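Local atomic coordinates of phosphoprotein (Lettuce necrotic yellows virus, PDB entry 3T4R), a protein that probably acts as a non-catalytic polymerase cofactor, holding the viral polymerase L on the nucleoprotein-RNA template and keeping soluble nucleoprotein off non-genomic RNA. Residues R3-K8 against I29-V34; L39-D44 against E52-E57. All blocks are in the same frame, centred on the assembly; numbering follows the deposited sequence.

In the fold
The two contacts follow one another along the chain of this small all-helical C-terminal domain. Contact 1 is largely buried and sets helix 4-14 against helix 27-33; contact 2 lies nearer the surface and joins the end of helix 36-41 to the long helix 50-72. Their centres are about 12 Å apart, and Leu-39 links them by packing on Lys-8 and Val-34. The chemistry differs with the place: in contact 1 a salt-bridge network and a lysine-to-carbonyl hydrogen bond work beside valine packing, whereas contact 2 relies on selenomethionine and isoleucine, with the ends of Lys-53 and Glu-57 touching the selenomethionine tip. Contact 1 also buries more surface, 307 against 211 Å².

Contact 1 of 2, residues R3-K8 against I29-V34; sequences RIRHEK and IVDFLV
Asp-31 receives Arg-5 and Lys-8 on one carboxylate, forming a salt-bridge network between helices 4-14 and 27-33. Arg-5 NH2 donates to Asp-31 OD2 at 3.0 Å, meeting that oxygen from above the carboxylate plane; the guanidinium and carboxylate planes are 24° apart. The second link, from Arg-5 NE to Asp-31 OD1, is a weak hydrogen bond, and NE is also weakly bonded to Pro-27 O. The arginine chain is bent at chi2 and chi3, which rests CD on Val-30 CG1 at 3.5 Å while the guanidinium reaches the acid.

Lys-8 takes a different course. Its CG is anti to the carbonyl carbon (chi1 -68°), and the chain runs fully extended past Val-34 in the reverse sense to that side chain, CG lying 3.9 Å from Val-34 CG1. Its NZ ends 2.8 Å from Val-34 O, nearly in line with the carbonyl bond. The ammonium also makes a salt bridge to Asp-36 OD1 and a long one, 3.7 Å, to Asp-31 OD1, two acids that probably help offset the positive charge of the lysine and the nearby magnesium ion. Nearer the lysine backbone, Lys-8 CB lies 3.7 Å from Val-30 CG1. A salt-bridge network and a lysine bonded to the carbonyl just after helix 27-33 thus join two helices of a small helical bundle.

Contact 2 of 2, residues L39-D44 against E52-E57; sequences LAMAAD and EKIQNE
Met-41, a selenomethionine here, reaches from the end of helix 36-41 across to Lys-53, Ile-54 and Glu-57 of helix 50-72, a helix-to-helix packing within the small helical bundle of the phosphoprotein C-terminal domain. The backbones are nearest at Met-41 and Ile-54, whose CA atoms stand 7.4 Å apart.

The apolar part centres on Ile-54. Its CD1 lies 3.8 Å from Met-41 CB and 4.3 Å from Ala-42 CB, so the tip of the isoleucine is set against Met-41 and Ala-42. Ile-54 CG1 comes within 4.1 Å of Met-41 SE, which prolongs the contact along the selenomethionine chain. Ile-54 is buried, and Ile-38, Leu-15 and Leu-46 also touch it, while Ala-42 packs on Leu-11 of helix 4-14; Met-41, Ala-42 and Ile-54 thus join the packing among helices 4-14, 36-41 and 50-72 and the loops beside them.

Contacts with the charged chains lie farther out, and no bond is formed in them. Met-41 has CG beside its backbone N (chi1 -75°) and runs extended from there, bringing SE and CE up to the ends of both Lys-53 and Glu-57, each of which it crosses at about a right angle. Glu-57, bent at chi2, approaches from its own turn of the helix, its OE2 so near Met-41 CE that the exact separation is doubtful. Lys-53 bends at chi3 and chi4, and its end comes across the selenomethionine tip, Lys-53 CE and NZ each 3.5 Å from Met-41 CE.

Contact 1 of 2, residues R3-K8 against I29-V34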
ATOM      1  N   ARG A   3      11.077   2.420  11.319  1.00 62.64           N
ATOM      2  CA  ARG A   3      10.086   3.466  11.020  1.00 58.36           C
ATOM      3  C   ARG A   3       9.542   3.320   9.588  1.00 53.12           C
ATOM      4  O   ARG A   3       8.388   3.504   9.425  1.00 49.70           O
ATOM      5  CB  ARG A   3      10.648   4.888  11.273  1.00 61.46           C
ATOM      6  N   ILE A   4      10.364   2.970   8.583  1.00 54.18           N
ATOM      7  CA  ILE A   4       9.913   2.992   7.186  0.50 51.01           C
ATOM      8  C   ILE A   4       8.705   2.110   6.971  1.00 46.38           C
ATOM      9  O   ILE A   4       7.725   2.568   6.460  1.00 42.72           O
ATOM     10  CB  ILE A   4      10.965   2.556   6.181  0.50 53.12           C
ATOM     11  CG1 ILE A   4      10.252   2.236   4.843  0.50 51.24           C
ATOM     12  CG2 ILE A   4      11.818   1.333   6.787  0.50 58.45           C
ATOM     13  CD1 ILE A   4      11.196   2.383   3.640  0.50 52.94           C
ATOM     14  N   ARG A   5       8.819   0.828   7.348  1.00 46.30           N
ATOM     15  CA  ARG A   5       7.673  -0.113   7.287  1.00 44.04           C
ATOM     16  C   ARG A   5       6.457   0.414   8.105  1.00 41.43           C
ATOM     17  O   ARG A   5       5.333   0.462   7.629  1.00 39.51           O
ATOM     18  CB  ARG A   5       8.122  -1.419   7.897  1.00 48.27           C
ATOM     19  CG  ARG A   5       7.195  -2.559   7.698  1.00 52.36           C
ATOM     20  CD  ARG A   5       7.109  -2.886   6.198  1.00 55.49           C
ATOM     21  NE  ARG A   5       8.118  -3.782   5.580  1.00 54.39           N
ATOM     22  CZ  ARG A   5       9.198  -4.258   6.165  1.00 55.44           C
ATOM     23  NH1 ARG A   5       9.425  -3.967   7.421  1.00 64.77           N
ATOM     24  NH2 ARG A   5      10.047  -5.037   5.504  1.00 54.63           N
ATOM     25  N   HIS A   6       6.724   0.790   9.348  1.00 42.58           N
ATOM     26  CA  HIS A   6       5.778   1.448  10.193  1.00 41.05           C
ATOM     27  C   HIS A   6       5.075   2.547   9.387  1.00 39.18           C
ATOM     28  O   HIS A   6       3.858   2.620   9.406  1.00 37.99           O
ATOM     29  CB  HIS A   6       6.553   2.039  11.365  1.00 45.94           C
ATOM     30  CG  HIS A   6       5.710   2.770  12.353  1.00 47.60           C
ATOM     31  ND1 HIS A   6       5.169   2.167  13.460  1.00 49.66           N
ATOM     32  CD2 HIS A   6       5.326   4.065  12.403  1.00 50.93           C
ATOM     33  CE1 HIS A   6       4.481   3.062  14.145  1.00 51.51           C
ATOM     34  NE2 HIS A   6       4.544   4.217  13.512  1.00 48.81           N
ATOM     35  N   GLU A   7       5.815   3.400   8.689  1.00 39.36           N
ATOM     36  CA  GLU A   7       5.150   4.507   8.006  1.00 38.26           C
ATOM     37  C   GLU A   7       4.385   4.072   6.786  1.00 36.46           C
ATOM     38  O   GLU A   7       3.403   4.725   6.415  1.00 34.60           O
ATOM     39  CB  GLU A   7       6.122   5.578   7.585  1.00 41.73           C
ATOM     40  CG  GLU A   7       6.851   6.331   8.689  1.00 46.06           C
ATOM     41  CD  GLU A   7       5.955   7.068   9.634  1.00 49.59           C
ATOM     42  OE1 GLU A   7       4.959   7.657   9.210  1.00 53.85           O
ATOM     43  OE2 GLU A   7       6.233   7.039  10.837  1.00 53.14           O
ATOM     44  N   LYS A   8       4.810   2.976   6.166  1.00 34.72           N
ATOM     45  CA  LYS A   8       4.006   2.347   5.088  1.00 32.24           C
ATOM     46  C   LYS A   8       2.619   1.764   5.586  1.00 32.67           C
ATOM     47  O   LYS A   8       1.562   1.960   4.922  1.00 31.78           O
ATOM     48  CB  LYS A   8       4.830   1.248   4.377  1.00 31.28           C
ATOM     49  CG  LYS A   8       5.997   1.826   3.590  1.00 31.38           C
ATOM     50  CD  LYS A   8       6.751   0.784   2.839  1.00 32.14           C
ATOM     51  CE  LYS A   8       7.790   1.447   2.155  1.00 32.44           C
ATOM     52  NZ  LYS A   8       8.551   0.531   1.218  1.00 39.21           N
ATOM     53  N   ILE A  29       5.080  -8.248   1.764  1.00 40.30           N
ATOM     54  CA  ILE A  29       3.877  -7.782   1.063  1.00 38.96           C
ATOM     55  C   ILE A  29       3.681  -6.295   1.262  1.00 37.30           C
ATOM     56  O   ILE A  29       3.391  -5.596   0.287  1.00 41.00           O
ATOM     57  CB  ILE A  29       2.592  -8.593   1.533  1.00 40.05           C
ATOM     58  CG1 ILE A  29       2.841 -10.072   1.286  1.00 43.34           C
ATOM     59  CG2 ILE A  29       1.226  -8.034   0.966  1.00 38.45           C
ATOM     60  CD1 ILE A  29       1.808 -10.836   0.503  1.00 52.80           C
ATOM     61  N   VAL A  30       3.806  -5.780   2.480  1.00 39.98           N
ATOM     62  CA  VAL A  30       3.786  -4.305   2.662  1.00 36.95           C
ATOM     63  C   VAL A  30       4.764  -3.581   1.676  1.00 37.40           C
ATOM     64  O   VAL A  30       4.398  -2.621   0.961  1.00 37.34           O
ATOM     65  CB  VAL A  30       4.073  -3.879   4.152  1.00 36.85           C
ATOM     66  CG1 VAL A  30       4.193  -2.379   4.256  1.00 35.53           C
ATOM     67  CG2 VAL A  30       2.960  -4.364   5.098  1.00 37.35           C
ATOM     68  N   ASP A  31       6.008  -4.047   1.644  1.00 38.42           N
ATOM     69  CA  ASP A  31       7.026  -3.506   0.751  1.00 39.85           C
ATOM     70  C   ASP A  31       6.624  -3.585  -0.687  1.00 39.01           C
ATOM     71  O   ASP A  31       6.859  -2.669  -1.434  1.00 40.79           O
ATOM     72  CB  ASP A  31       8.382  -4.225   0.914  1.00 42.95           C
ATOM     73  CG  ASP A  31       9.105  -3.877   2.205  1.00 43.75           C
ATOM     74  OD1 ASP A  31       8.857  -2.839   2.819  1.00 49.52           O
ATOM     75  OD2 ASP A  31      10.016  -4.608   2.552  1.00 49.41           O
ATOM     76  N   PHE A  32       5.942  -4.628  -1.083  1.00 41.92           N
ATOM     77  CA  PHE A  32       5.482  -4.767  -2.465  1.00 44.45           C
ATOM     78  C   PHE A  32       4.269  -3.842  -2.793  1.00 43.32           C
ATOM     79  O   PHE A  32       4.158  -3.264  -3.874  1.00 44.89           O
ATOM     80  CB  PHE A  32       5.090  -6.206  -2.684  1.00 49.45           C
ATOM     81  CG  PHE A  32       4.554  -6.482  -4.041  1.00 58.43           C
ATOM     82  CD1 PHE A  32       5.041  -7.506  -4.767  1.00 67.21           C
ATOM     83  CD2 PHE A  32       3.535  -5.695  -4.594  1.00 63.42           C
ATOM     84  CE1 PHE A  32       4.510  -7.752  -6.021  1.00 74.81           C
ATOM     85  CE2 PHE A  32       3.045  -5.924  -5.851  1.00 65.77           C
ATOM     86  CZ  PHE A  32       3.523  -6.931  -6.554  1.00 71.45           C
ATOM     87  N   LEU A  33       3.358  -3.713  -1.856  1.00 39.92           N
ATOM     88  CA  LEU A  33       2.217  -2.905  -2.092  1.00 38.82           C
ATOM     89  C   LEU A  33       2.536  -1.413  -2.071  1.00 35.14           C
ATOM     90  O   LEU A  33       1.922  -0.638  -2.815  1.00 38.40           O
ATOM     91  CB  LEU A  33       1.209  -3.219  -0.988  1.00 37.12           C
ATOM     92  CG  LEU A  33       0.583  -4.601  -0.998  1.00 40.94           C
ATOM     93  CD1 LEU A  33      -0.371  -4.688   0.142  1.00 41.59           C
ATOM     94  CD2 LEU A  33      -0.219  -4.835  -2.233  1.00 47.26           C
ATOM     95  N   VAL A  34       3.411  -1.025  -1.175  1.00 32.34           N
ATOM     96  CA  VAL A  34       3.824   0.380  -0.943  1.00 31.14           C
ATOM     97  C   VAL A  34       5.341   0.470  -1.135  1.00 30.79           C
ATOM     98  O   VAL A  34       6.111   0.474  -0.216  1.00 31.76           O
ATOM     99  CB  VAL A  34       3.443   0.853   0.449  1.00 31.58           C
ATOM    100  CG1 VAL A  34       3.611   2.365   0.508  1.00 31.28           C
ATOM    101  CG2 VAL A  34       1.939   0.548   0.754  1.00 31.78           C
TER

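Contact 2 of 2, residues L39-D44 against E52-E57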
ATOM      1  N   LEU A  39       5.276   5.659  -0.881  1.00 39.88           N
ATOM      2  CA  LEU A  39       5.343   6.285   0.403  1.00 41.56           C
ATOM      3  C   LEU A  39       5.709   7.748   0.254  1.00 46.16           C
ATOM      4  O   LEU A  39       5.150   8.566   0.923  1.00 49.67           O
ATOM      5  CB  LEU A  39       6.430   5.646   1.257  1.00 41.20           C
ATOM      6  CG  LEU A  39       6.320   5.533   2.791  1.00 43.34           C
ATOM      7  CD1 LEU A  39       7.633   5.633   3.389  1.00 39.64           C
ATOM      8  CD2 LEU A  39       5.270   6.384   3.474  1.00 37.33           C
ATOM      9  N   ALA A  40       6.679   8.043  -0.617  1.00 47.27           N
ATOM     10  CA  ALA A  40       7.276   9.362  -0.774  1.00 51.94           C
ATOM     11  C   ALA A  40       6.236  10.335  -1.275  1.00 54.64           C
ATOM     12  O   ALA A  40       6.276  11.514  -0.976  1.00 58.69           O
ATOM     13  CB  ALA A  40       8.383   9.279  -1.718  1.00 52.93           C
HETATM   14  N   MSE A  41       5.254   9.800  -1.988  1.00 54.47           N
HETATM   15  CA  MSE A  41       4.140  10.603  -2.532  1.00 58.27           C
HETATM   16  C   MSE A  41       3.368  11.301  -1.417  1.00 61.12           C
HETATM   17  O   MSE A  41       2.846  12.419  -1.606  1.00 65.89           O
HETATM   18  CB  MSE A  41       3.185   9.714  -3.338  1.00 56.81           C
HETATM   19  CG  MSE A  41       3.711   9.307  -4.717  1.00 59.09           C
HETATM   20 SE   MSE A  41       2.367   8.297  -5.782  0.90 68.26          SE
HETATM   21  CE  MSE A  41       3.235   8.433  -7.545  0.50 70.71           C
ATOM     22  N   ALA A  42       3.328  10.641  -0.259  1.00 58.03           N
ATOM     23  CA  ALA A  42       2.543  11.083   0.878  1.00 61.95           C
ATOM     24  C   ALA A  42       3.346  11.987   1.805  1.00 67.06           C
ATOM     25  O   ALA A  42       2.822  12.457   2.815  1.00 71.39           O
ATOM     26  CB  ALA A  42       2.079   9.884   1.640  1.00 57.84           C
ATOM     27  N   ALA A  43       4.620  12.192   1.464  1.00 69.01           N
ATOM     28  CA  ALA A  43       5.603  12.811   2.359  1.00 74.30           C
ATOM     29  C   ALA A  43       5.150  14.171   2.899  1.00 83.25           C
ATOM     30  O   ALA A  43       4.973  14.331   4.125  1.00 86.72           O
ATOM     31  CB  ALA A  43       6.985  12.912   1.668  1.00 75.42           C
ATOM     32  N   ASP A  44       4.928  15.139   1.998  1.00 87.98           N
ATOM     33  CA  ASP A  44       4.484  16.497   2.416  1.00 97.95           C
ATOM     34  C   ASP A  44       2.988  16.510   2.706  1.00 98.65           C
ATOM     35  O   ASP A  44       2.300  17.592   2.704  1.00105.13           O
ATOM     36  CB  ASP A  44       4.843  17.551   1.375  1.00103.74           C
ATOM     37  CG  ASP A  44       6.312  17.487   0.990  1.00105.29           C
ATOM     38  OD1 ASP A  44       7.129  18.228   1.650  1.00112.34           O
ATOM     39  OD2 ASP A  44       6.641  16.643   0.058  1.00 99.60           O
ATOM     40  N   GLU A  52      -6.684   9.609  -3.644  1.00 61.80           N
ATOM     41  CA  GLU A  52      -7.186   8.706  -4.654  1.00 60.76           C
ATOM     42  C   GLU A  52      -6.069   8.256  -5.564  1.00 55.64           C
ATOM     43  O   GLU A  52      -6.099   7.139  -6.001  1.00 51.44           O
ATOM     44  CB  GLU A  52      -8.298   9.336  -5.501  1.00 70.45           C
ATOM     45  CG  GLU A  52      -9.533   8.459  -5.640  1.00 75.42           C
ATOM     46  CD  GLU A  52     -10.835   9.272  -5.859  1.00 91.54           C
ATOM     47  OE1 GLU A  52     -11.180   9.484  -7.047  1.00101.17           O
ATOM     48  OE2 GLU A  52     -11.527   9.718  -4.880  1.00 98.23           O
ATOM     49  N   LYS A  53      -5.122   9.141  -5.866  1.00 58.38           N
ATOM     50  CA  LYS A  53      -3.956   8.827  -6.716  1.00 57.68           C
ATOM     51  C   LYS A  53      -3.144   7.637  -6.178  1.00 51.39           C
ATOM     52  O   LYS A  53      -2.946   6.632  -6.860  1.00 49.41           O
ATOM     53  CB  LYS A  53      -3.044  10.050  -6.873  1.00 62.87           C
ATOM     54  CG  LYS A  53      -2.123  10.050  -8.179  1.00 68.49           C
ATOM     55  CD  LYS A  53      -0.988  11.078  -8.029  1.00 73.98           C
ATOM     56  CE  LYS A  53       0.438  10.467  -8.159  1.00 73.60           C
ATOM     57  NZ  LYS A  53       0.839  10.014  -9.537  1.00 79.13           N
ATOM     58  N   ILE A  54      -2.723   7.760  -4.931  1.00 49.49           N
ATOM     59  CA  ILE A  54      -1.953   6.760  -4.260  1.00 45.51           C
ATOM     60  C   ILE A  54      -2.698   5.467  -4.063  1.00 43.39           C
ATOM     61  O   ILE A  54      -2.091   4.403  -4.254  1.00 44.08           O
ATOM     62  CB  ILE A  54      -1.490   7.280  -2.917  1.00 44.74           C
ATOM     63  CG1 ILE A  54      -0.722   8.575  -3.140  1.00 47.15           C
ATOM     64  CG2 ILE A  54      -0.617   6.228  -2.196  1.00 40.24           C
ATOM     65  CD1 ILE A  54      -0.359   9.285  -1.898  1.00 47.83           C
ATOM     66  N   GLN A  55      -3.965   5.539  -3.657  1.00 43.10           N
ATOM     67  CA  GLN A  55      -4.827   4.363  -3.527  1.00 42.15           C
ATOM     68  C   GLN A  55      -4.837   3.604  -4.849  1.00 43.26           C
ATOM     69  O   GLN A  55      -4.712   2.379  -4.841  1.00 42.54           O
ATOM     70  CB  GLN A  55      -6.275   4.750  -3.236  1.00 45.22           C
ATOM     71  CG  GLN A  55      -6.574   5.174  -1.828  1.00 47.12           C
ATOM     72  CD  GLN A  55      -8.000   5.675  -1.670  1.00 57.60           C
ATOM     73  OE1 GLN A  55      -8.700   5.946  -2.666  1.00 62.08           O
ATOM     74  NE2 GLN A  55      -8.443   5.824  -0.435  1.00 58.29           N
ATOM     75  N   ASN A  56      -4.995   4.321  -5.962  1.00 44.64           N
ATOM     76  CA  ASN A  56      -4.942   3.719  -7.280  1.00 49.06           C
ATOM     77  C   ASN A  56      -3.590   2.977  -7.512  1.00 46.18           C
ATOM     78  O   ASN A  56      -3.554   1.863  -8.071  1.00 48.09           O
ATOM     79  CB  ASN A  56      -5.202   4.767  -8.379  1.00 52.68           C
ATOM     80  CG  ASN A  56      -6.685   5.176  -8.479  1.00 62.20           C
ATOM     81  OD1 ASN A  56      -7.583   4.362  -8.181  1.00 62.89           O
ATOM     82  ND2 ASN A  56      -6.949   6.405  -8.982  1.00 67.21           N
ATOM     83  N   GLU A  57      -2.499   3.600  -7.133  1.00 45.64           N
ATOM     84  CA  GLU A  57      -1.184   2.982  -7.327  1.00 47.27           C
ATOM     85  C   GLU A  57      -1.066   1.688  -6.519  1.00 43.19           C
ATOM     86  O   GLU A  57      -0.511   0.705  -7.012  1.00 43.03           O
ATOM     87  CB  GLU A  57      -0.034   3.940  -6.941  1.00 48.91           C
ATOM     88  CG  GLU A  57       0.118   5.130  -7.858  1.00 57.56           C
ATOM     89  CD  GLU A  57       1.304   5.033  -8.751  1.00 72.38           C
ATOM     90  OE1 GLU A  57       1.550   3.928  -9.305  1.00 80.61           O
ATOM     91  OE2 GLU A  57       1.995   6.067  -8.939  1.00 80.92           O
TER